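Local coordinates for protein 2,5-dihydroxypyridine 5,6-dioxygenase (Pseudomonas putida KT2440, PDB 7CUP) that catalyses the iron-dependent dioxygenolytic ring opening of 2,5-dihydroxypyridine to N-formylmaleamate in the aerobic degradation of nicotinate, at residues L143-L148 with V342-S347; L149-S154 with Y329-A334; D214-F219 with E246-Y251; D250-F255 with C317-P322. All coordinates share one frame; numbering follows the deposited sequence.

Interaction 1: residues L143-L148 with V342-S347; sequences LAAETL and VAPEES
Ala343 meets Leu148 through its backbone, with C of Ala343 4.1 Å from CD1 of Leu148. The peptide bond that follows is cis. After it, the ring of Pro344 faces helix 136-151 and carries most of the contact. The methyl CD1 of Leu148 reaches toward CG and CD of Pro344 and lies 3.4 Å from each. Both carbon pairs are tighter than usual van der Waals contact. The leucine has a first torsion of -94°, away from a staggered value, in keeping with a tight fit. The same ring also sits against the helix backbone. Its CG is 3.2 Å from O of Ala144, and its CD is 3.9 Å from CA of Ala145. O of Ala144 in turn accepts a hydrogen bond from OG1 of Thr147.

Glu346 adds a smaller contact at the margin. Its CB lies 4.1 Å from CB of Ala144. Ser347 comes next, with CB 4.2 Å from N of Ala145. OG of Ser347 turns back to O of Pro344 at 2.8 Å, and N of Ser347 binds the same oxygen, so Ser347 is tied twice to Pro344. Arg140 and Arg141 of the helix bind the carbonyls of Glu346 and Ser347, and Leu270 packs on Ala145 and Ser347. The arrangement is plain packing away from the iron: a cis-proline and the 3-10 turn after it fasten the C-terminal end of the chain to the side of helix 136-151.

Interaction 2: residues L149-S154 with Y329-A334; sequences LKQARS and YLDDKA
The contact lies at a beta hairpin, where the turn between strands 327-330 and 333-337 meets the chain leaving helix 136-151, and Asp331 of the turn binds Arg153 and Ser154. Two-way backbone bonds between Leu330 and Lys333 close this turn, which resembles type II', with Asp331 at positive phi. The Asp331 carboxylate accepts from two successive amides, the second weakly. N of Arg153 reaches both oxygens, OD1 at 3.2 Å and OD2 at 3.0 Å, each through its syn lone pair. The bond is thus shared between them. N of Ser154 adds a weak bond to OD2 of Asp331 at 3.0 Å. CG of Asp331 lies anti to its own carbonyl carbon (chi1 -55°), which carries the carboxylate across to these amides. The guanidinium of Arg153 leads away and does not pair with it.

The backbone answers in the other direction. N of Asp331 donates to O of Ser154 at 2.8 Å in a nearly straight bond (168°). A water joins the pair again, 2.6 Å from OG of Ser154 and donating to O of Asp331. Next to these polar bonds the contact is apolar. CB of Ala152 rests on CB of Leu330 at 3.8 Å. CD1 of Leu330 lies 3.8 Å from CA of Leu149, and the leucine side chains cross at about a right angle.

Strand 154-158 runs antiparallel to strand 327-330, and a backbone hydrogen bond joins Tyr329 and His156. Leu149 and Leu330 both pack on Trp268 of strand 263-269, and Leu149 also touches Leu195 and Thr197 of strand 194-197.

Interaction 3: residues D214-F219 with E246-Y251; sequences DIILPF and EYLRDY
Phe219, Tyr247 and Tyr251 form a buried aromatic cluster in which each tyrosine makes a T-shaped pair with the phenylalanine. The two pairs use different parts of the Phe219 ring. Tyr247 brings its edge to one face of Phe219, with CE1 of Tyr247 3.6 Å above the plane, over the ring centre. The centroids are 4.9 Å apart and the planes stand at 84°. In the second pair the roles change. Phe219 presents its own edge to a face of Tyr251, with CZ of Phe219 3.7 Å from CD2 of Tyr251. Leu248 comes obliquely to the Phe219 ring, its CD1 3.8 Å from CE2 of Phe219. CG2 of Ile216 covers the other face of Phe219, 3.6 Å above its plane and toward the rim. A smaller apolar contact completes the join: CD1 of Ile216 meets CD2 of Leu248 at 4.2 Å.

The four-residue spacing of Tyr247 and Tyr251 puts them on the same side of helix 243-253. With CG anti to the backbone N (chi1 near 180°), both rings extend toward Phe219. With an alanine at Phe219, a gap would probably open between Ile216 and the helix, and both tyrosine rings would lose their aromatic partner.

Farther out, Pro218 follows a cis peptide, and its side chain is about 6 Å from that of the iron ligand His318. The second subunit covers the group from outside. Its Leu281 packs on Phe219 and Tyr251, while O of its Thr277 accepts a hydrogen bond from OH of Tyr247.

Interaction 4: residues D250-F255 with C317-P322; sequences DYMKYF and CHLDIP. With FE (Fe (III) ion), chain G.
Residues 250-255, on helix 243-253 and the chain after it, pass residues 317-322, with CA of Phe255 6.9 Å from CA of Cys317. The side chains form a sulfur-aromatic contact beside the iron ligands. Cys317 and Leu319 point to the helix, while His318 and Asp320, alternating with them, bind the iron. CB of Cys317 sits squarely over the Phe255 ring, 3.5 Å from its centroid and 11° off the normal, a CH-pi contact. SG of Cys317 is anti to the backbone N (chi1 -177°). This carries it toward the rim of the ring, 3.4 Å from CE2 of Phe255, and obliquely toward Tyr251. The other face of Phe255 is covered by the ring of Tyr254. CE2 of Phe255 itself lies over one face of the Tyr251 ring, toward its rim. A serine in place of Phe255 would probably leave CB and SG of Cys317 without their aromatic cover and open a gap beside Tyr251.

Leu319 parts its two methyls. Its CD2 lies 3.9 Å from CE2 of Tyr251, and its CD1 4.0 Å from SD of Met252.

NE2 of His318 binds the iron at 2.2 Å and OD1 of Asp320 at 2.3 Å. With His265 they make two histidines and one carboxylate, the ligand set familiar from non-heme iron dioxygenases. Ser302 and two waters complete the six ligands. ND1 of His318 bonds to O of Thr73, and Asp320 has a salt bridge to Arg293. A further water links helix to strand, accepting from OH of Tyr251 at 2.6 Å and donating to O of His318.

In the fold
The four contacts form two pairs. Interactions 1 and 2 share helix 136-151, with centres 11 Å apart, and touch through Ala343 and Ala334. They fasten the C-terminal strands and tail to that helix. Interactions 3 and 4 share helix 243-253 and residues Asp250 and Tyr251, with centres 6 Å apart. There Leu217 N probably hydrogen-bonds Asp320 O, joining the 214-219 loop to the iron-bearing strand 319-323. Both touch the second subunit, so this iron-binding region also borders the subunit interface. The centres of one pair lie 28 to 31 Å from those of the other. Interactions 3 and 4 nest within the chain loop closed by interaction 2, itself inside that of interaction 1.

Interaction 1: residues L143-L148 with V342-S347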
# COMPACT_ATOMS: atom_id res chain seq x y z
N LEU A 143 -37.70 -15.12 16.48
CA LEU A 143 -38.56 -14.61 17.59
C LEU A 143 -39.68 -15.62 17.89
O LEU A 143 -40.00 -15.78 19.08
CB LEU A 143 -39.16 -13.27 17.19
CG LEU A 143 -38.21 -12.09 17.08
CD1 LEU A 143 -39.01 -10.81 17.14
CD2 LEU A 143 -37.14 -12.12 18.17
N ALA A 144 -40.27 -16.25 16.86
CA ALA A 144 -41.26 -17.34 17.02
C ALA A 144 -40.64 -18.49 17.84
O ALA A 144 -41.29 -19.01 18.78
CB ALA A 144 -41.75 -17.81 15.68
N ALA A 145 -39.39 -18.86 17.56
CA ALA A 145 -38.68 -19.90 18.34
C ALA A 145 -38.47 -19.40 19.76
O ALA A 145 -38.61 -20.20 20.70
CB ALA A 145 -37.36 -20.27 17.71
N GLU A 146 -38.14 -18.12 19.89
CA GLU A 146 -37.83 -17.50 21.20
C GLU A 146 -39.06 -17.60 22.12
O GLU A 146 -38.85 -17.85 23.31
CB GLU A 146 -37.38 -16.05 21.05
CG GLU A 146 -37.00 -15.38 22.37
CD GLU A 146 -36.84 -13.87 22.30
OE1 GLU A 146 -37.40 -13.27 21.36
OE2 GLU A 146 -36.14 -13.29 23.17
N THR A 147 -40.28 -17.39 21.60
CA THR A 147 -41.52 -17.34 22.44
C THR A 147 -41.71 -18.72 23.11
O THR A 147 -42.05 -18.73 24.32
CB THR A 147 -42.74 -16.82 21.65
OG1 THR A 147 -43.08 -17.74 20.62
CG2 THR A 147 -42.56 -15.45 21.03
N LEU A 148 -41.44 -19.82 22.40
CA LEU A 148 -41.40 -21.20 22.95
C LEU A 148 -40.27 -21.33 23.97
O LEU A 148 -40.52 -21.76 25.10
CB LEU A 148 -41.22 -22.22 21.82
CG LEU A 148 -42.50 -22.83 21.26
CD1 LEU A 148 -42.18 -23.75 20.10
CD2 LEU A 148 -43.26 -23.60 22.33
N VAL A 342 -39.19 -28.70 13.54
CA VAL A 342 -40.63 -29.12 13.45
C VAL A 342 -41.53 -28.11 14.17
O VAL A 342 -42.68 -27.99 13.76
CB VAL A 342 -40.86 -30.56 13.95
CG1 VAL A 342 -40.24 -31.57 12.99
CG2 VAL A 342 -40.36 -30.79 15.37
N ALA A 343 -41.04 -27.38 15.17
CA ALA A 343 -41.88 -26.41 15.91
C ALA A 343 -40.99 -25.29 16.44
O ALA A 343 -39.86 -25.56 16.80
CB ALA A 343 -42.57 -27.11 17.05
N PRO A 344 -41.50 -24.03 16.52
CA PRO A 344 -42.81 -23.66 16.01
C PRO A 344 -42.92 -23.77 14.50
O PRO A 344 -41.91 -23.68 13.79
CB PRO A 344 -42.99 -22.16 16.33
CG PRO A 344 -41.88 -21.82 17.28
CD PRO A 344 -40.81 -22.89 17.13
N GLU A 345 -44.16 -23.88 14.04
CA GLU A 345 -44.49 -23.90 12.60
C GLU A 345 -44.01 -22.60 11.93
O GLU A 345 -43.44 -22.70 10.82
CB GLU A 345 -46.00 -24.06 12.41
CG GLU A 345 -46.38 -24.29 10.96
CD GLU A 345 -45.65 -25.48 10.36
OE1 GLU A 345 -45.26 -25.41 9.18
OE2 GLU A 345 -45.45 -26.47 11.10
N GLU A 346 -44.22 -21.46 12.59
CA GLU A 346 -43.92 -20.09 12.08
C GLU A 346 -42.39 -19.85 12.06
O GLU A 346 -41.99 -18.82 11.51
CB GLU A 346 -44.58 -18.99 12.93
CG GLU A 346 -46.05 -19.21 13.27
CD GLU A 346 -46.29 -19.90 14.61
OE1 GLU A 346 -47.00 -20.93 14.65
OE2 GLU A 346 -45.73 -19.42 15.62
N SER A 347 -41.60 -20.74 12.67
CA SER A 347 -40.12 -20.64 12.76
C SER A 347 -39.46 -21.41 11.61
O SER A 347 -38.24 -21.25 11.42
CB SER A 347 -39.64 -21.14 14.07
OG SER A 347 -39.38 -22.54 13.99

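Interaction 2: residues L149-S154 with Y329-A334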
# COMPACT_ATOMS: atom_id res chain seq x y z
N LEU A 149 -39.04 -21.01 23.57
CA LEU A 149 -37.87 -21.21 24.44
C LEU A 149 -38.07 -20.51 25.79
O LEU A 149 -37.67 -21.10 26.79
CB LEU A 149 -36.61 -20.70 23.74
CG LEU A 149 -35.34 -20.79 24.59
CD1 LEU A 149 -35.16 -22.21 25.13
CD2 LEU A 149 -34.11 -20.35 23.80
N LYS A 150 -38.64 -19.30 25.83
CA LYS A 150 -38.63 -18.44 27.05
C LYS A 150 -39.42 -19.10 28.18
O LYS A 150 -38.96 -19.03 29.35
CB LYS A 150 -39.18 -17.04 26.76
CG LYS A 150 -38.15 -16.07 26.20
CD LYS A 150 -38.75 -14.82 25.62
CE LYS A 150 -38.82 -13.70 26.64
NZ LYS A 150 -39.71 -12.61 26.18
N GLN A 151 -40.55 -19.74 27.84
CA GLN A 151 -41.45 -20.40 28.83
C GLN A 151 -41.00 -21.85 29.14
O GLN A 151 -41.40 -22.34 30.22
CB GLN A 151 -42.91 -20.24 28.39
CG GLN A 151 -43.24 -20.72 26.98
CD GLN A 151 -43.30 -22.22 26.85
OE1 GLN A 151 -42.59 -22.96 27.54
NE2 GLN A 151 -44.16 -22.69 25.96
N ALA A 152 -40.20 -22.52 28.30
CA ALA A 152 -39.76 -23.93 28.51
C ALA A 152 -39.15 -24.05 29.90
O ALA A 152 -38.55 -23.07 30.36
CB ALA A 152 -38.78 -24.39 27.46
N ARG A 153 -39.30 -25.21 30.55
CA ARG A 153 -38.84 -25.44 31.94
C ARG A 153 -37.60 -26.34 31.94
O ARG A 153 -36.81 -26.27 32.91
CB ARG A 153 -39.99 -26.02 32.78
CG ARG A 153 -40.99 -24.99 33.26
CD ARG A 153 -40.38 -24.04 34.29
NE ARG A 153 -40.73 -24.32 35.69
CZ ARG A 153 -40.03 -25.08 36.55
NH1 ARG A 153 -38.93 -25.71 36.18
NH2 ARG A 153 -40.47 -25.23 37.79
N SER A 154 -37.46 -27.15 30.88
CA SER A 154 -36.29 -28.02 30.60
C SER A 154 -36.02 -28.06 29.08
O SER A 154 -37.00 -27.95 28.28
CB SER A 154 -36.51 -29.41 31.12
OG SER A 154 -37.37 -30.13 30.24
N TYR A 329 -36.00 -31.30 22.56
CA TYR A 329 -37.28 -31.09 23.28
C TYR A 329 -37.19 -29.93 24.25
O TYR A 329 -36.16 -29.79 24.99
CB TYR A 329 -37.69 -32.35 24.06
CG TYR A 329 -37.86 -33.55 23.18
CD1 TYR A 329 -36.80 -34.40 22.94
CD2 TYR A 329 -39.07 -33.81 22.57
CE1 TYR A 329 -36.94 -35.50 22.11
CE2 TYR A 329 -39.23 -34.91 21.74
CZ TYR A 329 -38.16 -35.75 21.52
OH TYR A 329 -38.31 -36.82 20.69
N LEU A 330 -38.27 -29.15 24.26
CA LEU A 330 -38.61 -28.17 25.32
C LEU A 330 -39.73 -28.78 26.17
O LEU A 330 -40.83 -29.04 25.62
CB LEU A 330 -39.07 -26.87 24.65
CG LEU A 330 -37.99 -26.17 23.83
CD1 LEU A 330 -38.51 -24.83 23.31
CD2 LEU A 330 -36.72 -25.99 24.66
N ASP A 331 -39.44 -29.06 27.44
CA ASP A 331 -40.30 -29.97 28.24
C ASP A 331 -40.48 -31.23 27.39
O ASP A 331 -39.44 -31.83 27.02
CB ASP A 331 -41.53 -29.20 28.68
CG ASP A 331 -41.11 -27.93 29.40
OD1 ASP A 331 -41.53 -26.87 28.99
OD2 ASP A 331 -40.30 -28.03 30.33
N ASP A 332 -41.70 -31.62 27.00
CA ASP A 332 -41.85 -32.83 26.15
C ASP A 332 -42.47 -32.43 24.81
O ASP A 332 -43.17 -33.24 24.21
CB ASP A 332 -42.57 -33.97 26.88
CG ASP A 332 -43.73 -33.52 27.73
OD1 ASP A 332 -44.43 -32.58 27.29
OD2 ASP A 332 -43.92 -34.09 28.83
N LYS A 333 -42.15 -31.22 24.35
CA LYS A 333 -42.49 -30.71 23.00
C LYS A 333 -41.19 -30.62 22.18
O LYS A 333 -40.29 -29.83 22.56
CB LYS A 333 -43.19 -29.35 23.12
CG LYS A 333 -43.56 -28.68 21.80
CD LYS A 333 -44.54 -29.47 20.94
CE LYS A 333 -45.04 -28.70 19.73
NZ LYS A 333 -45.44 -27.32 20.10
N ALA A 334 -41.12 -31.40 21.10
CA ALA A 334 -40.00 -31.46 20.14
C ALA A 334 -39.99 -30.17 19.32
O ALA A 334 -41.06 -29.82 18.78
CB ALA A 334 -40.14 -32.65 19.23
O HOH W 1 -37.15 -32.12 28.57

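Interaction 3: residues D214-F219 with E246-Y251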
# COMPACT_ATOMS: atom_id res chain seq x y z
N ASP A 214 -19.61 -34.41 13.27
CA ASP A 214 -19.95 -33.27 14.14
C ASP A 214 -18.71 -32.39 14.28
O ASP A 214 -17.63 -32.83 13.89
CB ASP A 214 -20.57 -33.72 15.45
CG ASP A 214 -22.01 -34.19 15.27
OD1 ASP A 214 -22.65 -33.71 14.31
OD2 ASP A 214 -22.47 -35.03 16.08
N ILE A 215 -18.86 -31.19 14.83
CA ILE A 215 -17.81 -30.14 14.70
C ILE A 215 -17.42 -29.62 16.08
O ILE A 215 -18.30 -29.42 16.93
CB ILE A 215 -18.33 -29.02 13.76
CG1 ILE A 215 -18.62 -29.60 12.37
CG2 ILE A 215 -17.35 -27.86 13.70
CD1 ILE A 215 -19.10 -28.58 11.35
N ILE A 216 -16.14 -29.32 16.25
CA ILE A 216 -15.66 -28.48 17.38
C ILE A 216 -15.09 -27.17 16.85
O ILE A 216 -14.22 -27.23 15.98
CB ILE A 216 -14.65 -29.23 18.26
CG1 ILE A 216 -15.21 -30.58 18.71
CG2 ILE A 216 -14.29 -28.33 19.42
CD1 ILE A 216 -14.21 -31.43 19.38
N LEU A 217 -15.59 -26.04 17.37
CA LEU A 217 -15.02 -24.69 17.14
C LEU A 217 -14.31 -24.27 18.43
O LEU A 217 -14.87 -24.46 19.50
CB LEU A 217 -16.19 -23.77 16.78
CG LEU A 217 -17.05 -24.22 15.61
CD1 LEU A 217 -18.19 -23.26 15.39
CD2 LEU A 217 -16.23 -24.34 14.33
N PRO A 218 -13.10 -23.68 18.40
CA PRO A 218 -12.42 -23.24 17.17
C PRO A 218 -11.50 -24.22 16.41
O PRO A 218 -10.78 -23.75 15.56
CB PRO A 218 -11.53 -22.10 17.68
CG PRO A 218 -11.12 -22.57 19.05
CD PRO A 218 -12.33 -23.31 19.61
N PHE A 219 -11.55 -25.53 16.65
CA PHE A 219 -10.68 -26.50 15.94
C PHE A 219 -11.07 -26.53 14.46
O PHE A 219 -10.20 -26.79 13.62
CB PHE A 219 -10.73 -27.92 16.51
CG PHE A 219 -10.50 -28.08 18.00
CD1 PHE A 219 -9.93 -27.07 18.76
CD2 PHE A 219 -10.87 -29.25 18.65
CE1 PHE A 219 -9.74 -27.23 20.12
CE2 PHE A 219 -10.67 -29.41 20.01
CZ PHE A 219 -10.13 -28.39 20.75
N GLU A 246 -8.49 -37.41 22.77
CA GLU A 246 -7.19 -37.09 23.41
C GLU A 246 -6.80 -35.64 23.10
O GLU A 246 -6.27 -34.94 23.98
CB GLU A 246 -6.11 -38.02 22.87
CG GLU A 246 -4.77 -37.82 23.54
CD GLU A 246 -3.73 -38.71 22.91
OE1 GLU A 246 -2.56 -38.60 23.28
OE2 GLU A 246 -4.09 -39.51 22.04
N TYR A 247 -7.03 -35.20 21.86
CA TYR A 247 -6.71 -33.81 21.42
C TYR A 247 -7.58 -32.84 22.22
O TYR A 247 -7.03 -31.86 22.73
CB TYR A 247 -6.88 -33.65 19.91
CG TYR A 247 -6.55 -32.27 19.38
CD1 TYR A 247 -7.46 -31.24 19.47
CD2 TYR A 247 -5.35 -32.01 18.76
CE1 TYR A 247 -7.19 -29.97 18.98
CE2 TYR A 247 -5.07 -30.75 18.23
CZ TYR A 247 -5.99 -29.73 18.35
OH TYR A 247 -5.73 -28.47 17.89
N LEU A 248 -8.88 -33.11 22.33
CA LEU A 248 -9.81 -32.25 23.10
C LEU A 248 -9.35 -32.23 24.56
O LEU A 248 -9.26 -31.12 25.12
CB LEU A 248 -11.25 -32.76 22.99
CG LEU A 248 -12.30 -31.92 23.70
CD1 LEU A 248 -12.19 -30.43 23.34
CD2 LEU A 248 -13.70 -32.45 23.44
N ARG A 249 -9.03 -33.38 25.15
CA ARG A 249 -8.65 -33.42 26.58
C ARG A 249 -7.37 -32.60 26.79
O ARG A 249 -7.29 -31.86 27.77
CB ARG A 249 -8.42 -34.84 27.11
CG ARG A 249 -9.67 -35.65 27.44
CD ARG A 249 -9.27 -36.96 28.14
NE ARG A 249 -8.36 -37.81 27.35
CZ ARG A 249 -8.74 -38.73 26.46
NH1 ARG A 249 -10.02 -38.95 26.21
NH2 ARG A 249 -7.83 -39.43 25.83
N ASP A 250 -6.40 -32.74 25.91
CA ASP A 250 -5.10 -32.03 26.03
C ASP A 250 -5.33 -30.52 25.87
O ASP A 250 -4.64 -29.72 26.55
CB ASP A 250 -4.12 -32.58 25.01
CG ASP A 250 -2.67 -32.23 25.24
OD1 ASP A 250 -1.95 -33.04 25.83
OD2 ASP A 250 -2.27 -31.15 24.82
N TYR A 251 -6.23 -30.12 24.98
CA TYR A 251 -6.49 -28.68 24.73
C TYR A 251 -7.08 -28.07 26.00
O TYR A 251 -6.58 -27.06 26.49
CB TYR A 251 -7.45 -28.49 23.56
CG TYR A 251 -7.74 -27.04 23.26
CD1 TYR A 251 -6.81 -26.25 22.62
CD2 TYR A 251 -8.94 -26.46 23.64
CE1 TYR A 251 -7.08 -24.92 22.33
CE2 TYR A 251 -9.24 -25.14 23.35
CZ TYR A 251 -8.30 -24.37 22.69
OH TYR A 251 -8.55 -23.05 22.43

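Interaction 4: residues D250-F255 with C317-P322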
# COMPACT_ATOMS: atom_id res chain seq x y z
N ASP A 250 -6.40 -32.74 25.91
CA ASP A 250 -5.10 -32.03 26.03
C ASP A 250 -5.33 -30.52 25.87
O ASP A 250 -4.64 -29.72 26.55
CB ASP A 250 -4.12 -32.58 25.01
CG ASP A 250 -2.67 -32.23 25.24
OD1 ASP A 250 -1.95 -33.04 25.83
OD2 ASP A 250 -2.27 -31.15 24.82
N TYR A 251 -6.23 -30.12 24.98
CA TYR A 251 -6.49 -28.68 24.73
C TYR A 251 -7.08 -28.07 26.00
O TYR A 251 -6.58 -27.06 26.49
CB TYR A 251 -7.45 -28.49 23.56
CG TYR A 251 -7.74 -27.04 23.26
CD1 TYR A 251 -6.81 -26.25 22.62
CD2 TYR A 251 -8.94 -26.46 23.64
CE1 TYR A 251 -7.08 -24.92 22.33
CE2 TYR A 251 -9.24 -25.14 23.35
CZ TYR A 251 -8.30 -24.37 22.69
OH TYR A 251 -8.55 -23.05 22.43
N MET A 252 -8.15 -28.69 26.49
CA MET A 252 -8.88 -28.22 27.69
C MET A 252 -7.96 -28.21 28.92
O MET A 252 -8.06 -27.23 29.69
CB MET A 252 -10.12 -29.07 27.92
CG MET A 252 -11.09 -28.94 26.78
SD MET A 252 -12.71 -29.62 27.02
CE MET A 252 -13.45 -28.33 28.03
N LYS A 253 -7.05 -29.17 29.11
CA LYS A 253 -6.23 -29.19 30.34
C LYS A 253 -5.15 -28.10 30.25
O LYS A 253 -4.65 -27.67 31.29
CB LYS A 253 -5.67 -30.59 30.65
CG LYS A 253 -4.61 -31.14 29.71
CD LYS A 253 -3.21 -30.50 29.82
CE LYS A 253 -2.35 -30.72 28.58
NZ LYS A 253 -1.82 -29.46 28.00
N TYR A 254 -4.83 -27.63 29.04
CA TYR A 254 -3.82 -26.58 28.79
C TYR A 254 -4.07 -25.38 29.70
O TYR A 254 -3.13 -24.74 30.19
CB TYR A 254 -3.87 -26.13 27.33
CG TYR A 254 -3.09 -24.89 26.99
CD1 TYR A 254 -1.73 -24.86 27.05
CD2 TYR A 254 -3.75 -23.72 26.61
CE1 TYR A 254 -1.01 -23.72 26.72
CE2 TYR A 254 -3.05 -22.59 26.25
CZ TYR A 254 -1.67 -22.58 26.31
OH TYR A 254 -0.99 -21.46 25.95
N PHE A 255 -5.33 -25.08 29.92
CA PHE A 255 -5.75 -23.84 30.62
C PHE A 255 -5.64 -24.03 32.13
O PHE A 255 -5.77 -23.06 32.83
CB PHE A 255 -7.18 -23.48 30.21
CG PHE A 255 -7.28 -23.10 28.75
CD1 PHE A 255 -7.08 -21.79 28.35
CD2 PHE A 255 -7.53 -24.07 27.79
CE1 PHE A 255 -7.17 -21.45 27.01
CE2 PHE A 255 -7.61 -23.72 26.44
CZ PHE A 255 -7.41 -22.41 26.05
N CYS A 317 -11.11 -20.32 28.26
CA CYS A 317 -11.29 -21.48 27.35
C CYS A 317 -12.76 -21.60 26.91
O CYS A 317 -13.61 -21.86 27.75
CB CYS A 317 -10.81 -22.76 28.01
SG CYS A 317 -10.91 -24.20 26.92
N HIS A 318 -13.02 -21.46 25.61
CA HIS A 318 -14.39 -21.44 25.05
C HIS A 318 -14.49 -22.37 23.83
O HIS A 318 -13.74 -22.17 22.84
CB HIS A 318 -14.73 -19.99 24.70
CG HIS A 318 -16.00 -19.90 23.93
ND1 HIS A 318 -16.04 -19.53 22.61
CD2 HIS A 318 -17.26 -20.20 24.29
CE1 HIS A 318 -17.27 -19.57 22.18
NE2 HIS A 318 -18.04 -19.98 23.19
N LEU A 319 -15.42 -23.32 23.87
CA LEU A 319 -15.75 -24.20 22.71
C LEU A 319 -17.22 -24.03 22.33
O LEU A 319 -18.06 -23.86 23.24
CB LEU A 319 -15.46 -25.66 23.06
CG LEU A 319 -14.04 -25.95 23.54
CD1 LEU A 319 -13.92 -27.42 23.90
CD2 LEU A 319 -13.00 -25.56 22.49
N ASP A 320 -17.49 -23.99 21.02
CA ASP A 320 -18.83 -24.09 20.40
C ASP A 320 -18.86 -25.40 19.65
O ASP A 320 -17.92 -25.66 18.84
CB ASP A 320 -19.15 -22.90 19.49
CG ASP A 320 -19.51 -21.67 20.29
OD1 ASP A 320 -19.94 -21.84 21.42
OD2 ASP A 320 -19.33 -20.56 19.78
N ILE A 321 -19.88 -26.20 19.90
CA ILE A 321 -19.99 -27.58 19.36
C ILE A 321 -21.40 -27.80 18.84
O ILE A 321 -22.31 -28.01 19.63
CB ILE A 321 -19.62 -28.61 20.44
CG1 ILE A 321 -18.22 -28.36 20.98
CG2 ILE A 321 -19.80 -30.01 19.89
CD1 ILE A 321 -17.82 -29.22 22.16
N PRO A 322 -21.61 -27.77 17.51
CA PRO A 322 -22.88 -28.14 16.89
C PRO A 322 -22.98 -29.64 16.59
O PRO A 322 -22.04 -30.22 16.10
CB PRO A 322 -22.92 -27.36 15.57
CG PRO A 322 -21.46 -27.05 15.26
CD PRO A 322 -20.64 -27.29 16.51
FE FE G . -20.20 -20.35 23.16
O HOH W 2 -10.80 -22.10 23.20
O HOH W 3 -20.27 -18.62 21.63
O HOH W 4 -19.90 -19.14 25.16